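Local coordinates for protein uroporphyrin-III C-methyltransferase (Thermus thermophilus, PDB 1VE2) that probably methylates uroporphyrinogen III with S-adenosyl-L-methionine as methyl donor, on the route to tetrapyrrole cofactors, at residues F92-G95 against G96-A99; R175-P178 against E179-L182. One frame throughout, in Å; residues are numbered along the deposited sequence.

Contact 1. Residues F92-G95 against G96-A99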
loop_
_atom_site.group_PDB
_atom_site.type_symbol
_atom_site.label_atom_id
_atom_site.label_comp_id
_atom_site.label_asym_id
_atom_site.label_seq_id
_atom_site.Cartn_x
_atom_site.Cartn_y
_atom_site.Cartn_z
ATOM N N PHE A 92 -10.535 -1.930 1.893
ATOM C CA PHE A 92 -11.526 -2.596 2.729
ATOM C C PHE A 92 -12.067 -1.500 3.675
ATOM O O PHE A 92 -11.879 -0.313 3.409
ATOM C CB PHE A 92 -10.872 -3.771 3.477
ATOM C CG PHE A 92 -10.395 -4.883 2.563
ATOM C CD1 PHE A 92 -11.307 -5.647 1.834
ATOM C CD2 PHE A 92 -9.038 -5.135 2.393
ATOM C CE1 PHE A 92 -10.875 -6.640 0.948
ATOM C CE2 PHE A 92 -8.589 -6.125 1.510
ATOM C CZ PHE A 92 -9.511 -6.881 0.783
ATOM N N GLY A 93 -12.762 -1.868 4.745
ATOM C CA GLY A 93 -13.272 -0.852 5.667
ATOM C C GLY A 93 -14.305 0.157 5.160
ATOM O O GLY A 93 -14.395 1.277 5.676
ATOM N N ARG A 94 -15.081 -0.242 4.157
ATOM C CA ARG A 94 -16.138 0.579 3.559
ATOM C C ARG A 94 -15.769 1.997 3.134
ATOM O O ARG A 94 -16.634 2.853 3.017
ATOM C CB ARG A 94 -17.369 0.615 4.480
ATOM C CG ARG A 94 -17.966 -0.780 4.748
ATOM C CD ARG A 94 -19.446 -0.736 5.170
ATOM N NE ARG A 94 -20.006 -2.083 5.284
ATOM C CZ ARG A 94 -19.760 -2.918 6.291
ATOM N NH1 ARG A 94 -20.303 -4.130 6.299
ATOM N NH2 ARG A 94 -18.992 -2.540 7.304
ATOM N N GLY A 95 -14.488 2.236 2.875
ATOM C CA GLY A 95 -14.060 3.563 2.458
ATOM C C GLY A 95 -14.687 3.971 1.139
ATOM O O GLY A 95 -15.111 5.116 0.966
ATOM N N GLY A 96 -14.740 3.037 0.198
ATOM C CA GLY A 96 -15.334 3.328 -1.092
ATOM C C GLY A 96 -16.801 3.685 -0.956
ATOM O O GLY A 96 -17.321 4.513 -1.700
ATOM N N GLU A 97 -17.490 3.059 -0.009
ATOM C CA GLU A 97 -18.896 3.380 0.178
ATOM C C GLU A 97 -19.051 4.779 0.772
ATOM O O GLU A 97 -19.999 5.499 0.442
ATOM C CB GLU A 97 -19.558 2.345 1.083
ATOM C CG GLU A 97 -19.686 0.985 0.444
ATOM C CD GLU A 97 -20.408 0.027 1.350
ATOM O OE1 GLU A 97 -19.880 -1.071 1.589
ATOM O OE2 GLU A 97 -21.501 0.385 1.828
ATOM N N GLU A 98 -18.123 5.168 1.645
ATOM C CA GLU A 98 -18.180 6.494 2.248
ATOM C C GLU A 98 -17.951 7.537 1.164
ATOM O O GLU A 98 -18.676 8.528 1.091
ATOM C CB GLU A 98 -17.131 6.629 3.358
ATOM C CG GLU A 98 -17.427 5.740 4.567
ATOM C CD GLU A 98 -16.319 5.748 5.612
ATOM O OE1 GLU A 98 -15.123 5.797 5.228
ATOM O OE2 GLU A 98 -16.643 5.684 6.821
ATOM N N ALA A 99 -16.950 7.304 0.317
ATOM C CA ALA A 99 -16.660 8.233 -0.778
ATOM C C ALA A 99 -17.874 8.376 -1.693
ATOM O O ALA A 99 -18.244 9.484 -2.065
ATOM C CB ALA A 99 -15.467 7.737 -1.587
HETATM O O HOH W 1 -21.244 -3.025 2.581
#

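Contact 2. Residues R175-P178 against E179-L182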
loop_
_atom_site.group_PDB
_atom_site.type_symbol
_atom_site.label_atom_id
_atom_site.label_comp_id
_atom_site.label_asym_id
_atom_site.label_seq_id
_atom_site.Cartn_x
_atom_site.Cartn_y
_atom_site.Cartn_z
ATOM N N ARG A 175 -4.817 -23.507 -2.373
ATOM C CA ARG A 175 -4.013 -22.549 -3.123
ATOM C C ARG A 175 -2.525 -22.826 -2.982
ATOM O O ARG A 175 -1.744 -22.521 -3.883
ATOM C CB ARG A 175 -4.307 -21.125 -2.640
ATOM C CG ARG A 175 -5.722 -20.647 -2.921
ATOM C CD ARG A 175 -5.894 -20.220 -4.370
ATOM N NE ARG A 175 -7.262 -19.790 -4.646
ATOM C CZ ARG A 175 -8.242 -20.594 -5.048
ATOM N NH1 ARG A 175 -8.011 -21.889 -5.232
ATOM N NH2 ARG A 175 -9.455 -20.103 -5.269
ATOM N N PHE A 176 -2.140 -23.408 -1.847
ATOM C CA PHE A 176 -0.739 -23.710 -1.573
ATOM C C PHE A 176 -0.548 -25.103 -0.979
ATOM O O PHE A 176 -1.415 -25.611 -0.267
ATOM C CB PHE A 176 -0.177 -22.687 -0.587
ATOM C CG PHE A 176 -0.242 -21.272 -1.081
ATOM C CD1 PHE A 176 0.791 -20.742 -1.843
ATOM C CD2 PHE A 176 -1.343 -20.469 -0.793
ATOM C CE1 PHE A 176 0.730 -19.433 -2.309
ATOM C CE2 PHE A 176 -1.410 -19.158 -1.257
ATOM C CZ PHE A 176 -0.371 -18.643 -2.014
ATOM N N PRO A 177 0.591 -25.739 -1.274
ATOM C CA PRO A 177 0.839 -27.074 -0.724
ATOM C C PRO A 177 1.106 -26.937 0.778
ATOM O O PRO A 177 1.483 -25.860 1.252
ATOM C CB PRO A 177 2.057 -27.545 -1.508
ATOM C CG PRO A 177 2.779 -26.265 -1.820
ATOM C CD PRO A 177 1.653 -25.354 -2.221
ATOM N N PRO A 178 0.918 -28.022 1.545
ATOM C CA PRO A 178 1.140 -27.984 2.994
ATOM C C PRO A 178 2.538 -27.575 3.458
ATOM O O PRO A 178 2.706 -27.148 4.597
ATOM C CB PRO A 178 0.760 -29.398 3.436
ATOM C CG PRO A 178 1.110 -30.227 2.243
ATOM C CD PRO A 178 0.587 -29.388 1.100
ATOM N N GLU A 179 3.535 -27.689 2.585
ATOM C CA GLU A 179 4.900 -27.327 2.958
ATOM C C GLU A 179 5.245 -25.856 2.722
ATOM O O GLU A 179 6.331 -25.404 3.091
ATOM C CB GLU A 179 5.925 -28.185 2.201
ATOM C CG GLU A 179 5.364 -29.348 1.399
ATOM C CD GLU A 179 5.105 -28.997 -0.057
ATOM O OE1 GLU A 179 5.994 -28.396 -0.704
ATOM O OE2 GLU A 179 4.016 -29.341 -0.557
ATOM N N THR A 180 4.329 -25.113 2.115
ATOM C CA THR A 180 4.575 -23.705 1.814
ATOM C C THR A 180 4.833 -22.837 3.040
ATOM O O THR A 180 4.079 -22.876 4.013
ATOM C CB THR A 180 3.394 -23.095 1.030
ATOM O OG1 THR A 180 3.158 -23.869 -0.149
ATOM C CG2 THR A 180 3.708 -21.659 0.621
ATOM N N PRO A 181 5.918 -22.046 3.011
ATOM C CA PRO A 181 6.263 -21.162 4.127
ATOM C C PRO A 181 5.103 -20.217 4.426
ATOM O O PRO A 181 4.474 -19.689 3.509
ATOM C CB PRO A 181 7.492 -20.423 3.608
ATOM C CG PRO A 181 8.148 -21.447 2.751
ATOM C CD PRO A 181 6.984 -22.039 1.993
ATOM N N LEU A 182 4.824 -20.016 5.709
ATOM C CA LEU A 182 3.739 -19.145 6.139
ATOM C C LEU A 182 4.159 -18.304 7.338
ATOM O O LEU A 182 4.852 -18.785 8.241
ATOM C CB LEU A 182 2.506 -19.978 6.496
ATOM C CG LEU A 182 1.225 -19.216 6.861
ATOM C CD1 LEU A 182 0.017 -20.057 6.514
ATOM C CD2 LEU A 182 1.230 -18.852 8.334
#

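Contact 1. Residues F92-G95 against G96-A99
Arg94 and Glu97 run side by side and point the same way at the first turn of helix 95-105, where Arg94, the third residue of a type I' beta turn from Phe92 to Gly95, holds the N-cap position. In both residues CG is anti to the carbonyl carbon (chi1 -60° in Arg94), which lays the two chains alongside each other; Glu97 OE1 rests against the aliphatic part of the arginine, 3.6 Å from Arg94 CD. The flat end groups do not pair in a common plane. Guanidinium and carboxylate stand 82° apart, and the salt bridge between Arg94 NE and Glu97 OE1 is long at 3.8 Å.

The helix opens with a bond from Glu98 N to Arg94 O (3.1 Å), followed by one from Ala99 N to Gly95 O (2.9 Å). Glu98, extended beyond CG, lays its CG 3.4 Å from that same oxygen, Arg94 O. Its buried carboxylate is gripped on both oxygens, OE1 by Lys85 and OE2 by Arg83 and Gln64, which would probably favour its ionised form. Lys85 also reaches Gly93 O, tying the beta turn to the helix start. The second subunit packs here too, with its His131 on Glu97. A water at the edge of the Arg94 guanidinium, in its plane, bridges the long salt bridge: it accepts from Arg94 NE at 3.1 Å. The same water donates to Glu97 OE1, its oxygen 2.6 Å from that atom.

Contact 2. Residues R175-P178 against E179-L182
Thr180 turns its side chain back onto Phe176 and Pro177, and the close packing of this short loop gathers around it. The methyl CG2 lies 3.9 Å from Phe176 CD1, approaching the ring obliquely, while Thr180 OG1 is 3.6 Å from Phe176 CB. The first torsion of Thr180 (chi1 -56°) sets CG2 anti to the backbone N and OG1 beside it, which turns the methyl to the ring and leaves OG1 between Phe176 CB and the Pro177 ring. Val218 of strand 214-218 touches both Phe176 and Thr180, extending this apolar patch into the neighbouring strand.

The chain reverses here through a type I beta turn from Pro177 to Thr180, within the loop that joins helix 168-173 to strand 181-186 of the mixed sheet. Its closing bond runs from Thr180 N to Pro177 O at 3.1 Å and is nearly straight at the hydrogen (165°), although the donor stands well above the carbonyl plane, 51° out of it. Thr180 OG1 is 3.0 Å from the same oxygen, Pro177 O. Glu179 O accepts from Arg199, and the backbone of Thr180 bonds to Val200, which ties the end of the turn to the end of strand 194-199 and the residue after it.

The outer side is exposed, formed by Pro177, Pro178 and Glu179. The Glu179 side chain, bent at chi2, crosses the Pro177 ring at about a right angle, but it is strained and the placement of its carboxylate is doubtful. The Pro178 ring runs beside it, with Pro178 CB 3.4 Å from Glu179 N.

In the fold
Contact 1 and contact 2 occur in series along the chain and do not touch: their centres are about 32 Å apart and their nearest atoms about 14 Å. They belong to different lobes of the bilobal precorrin methyltransferase fold. Residues 92-99 lead from strand 80-85 of the parallel sheet into helix 95-105, whereas 175-182 lead from helix 168-173 into strand 181-186 of the mixed sheet. Contact 1, its centre about 13 Å from the chain centre, is buried and meets the second subunit; contact 2, about 24 Å out, lies at the surface and touches no other chain of the assembly. In relatives, the cofactor binds in the cleft between the two domains.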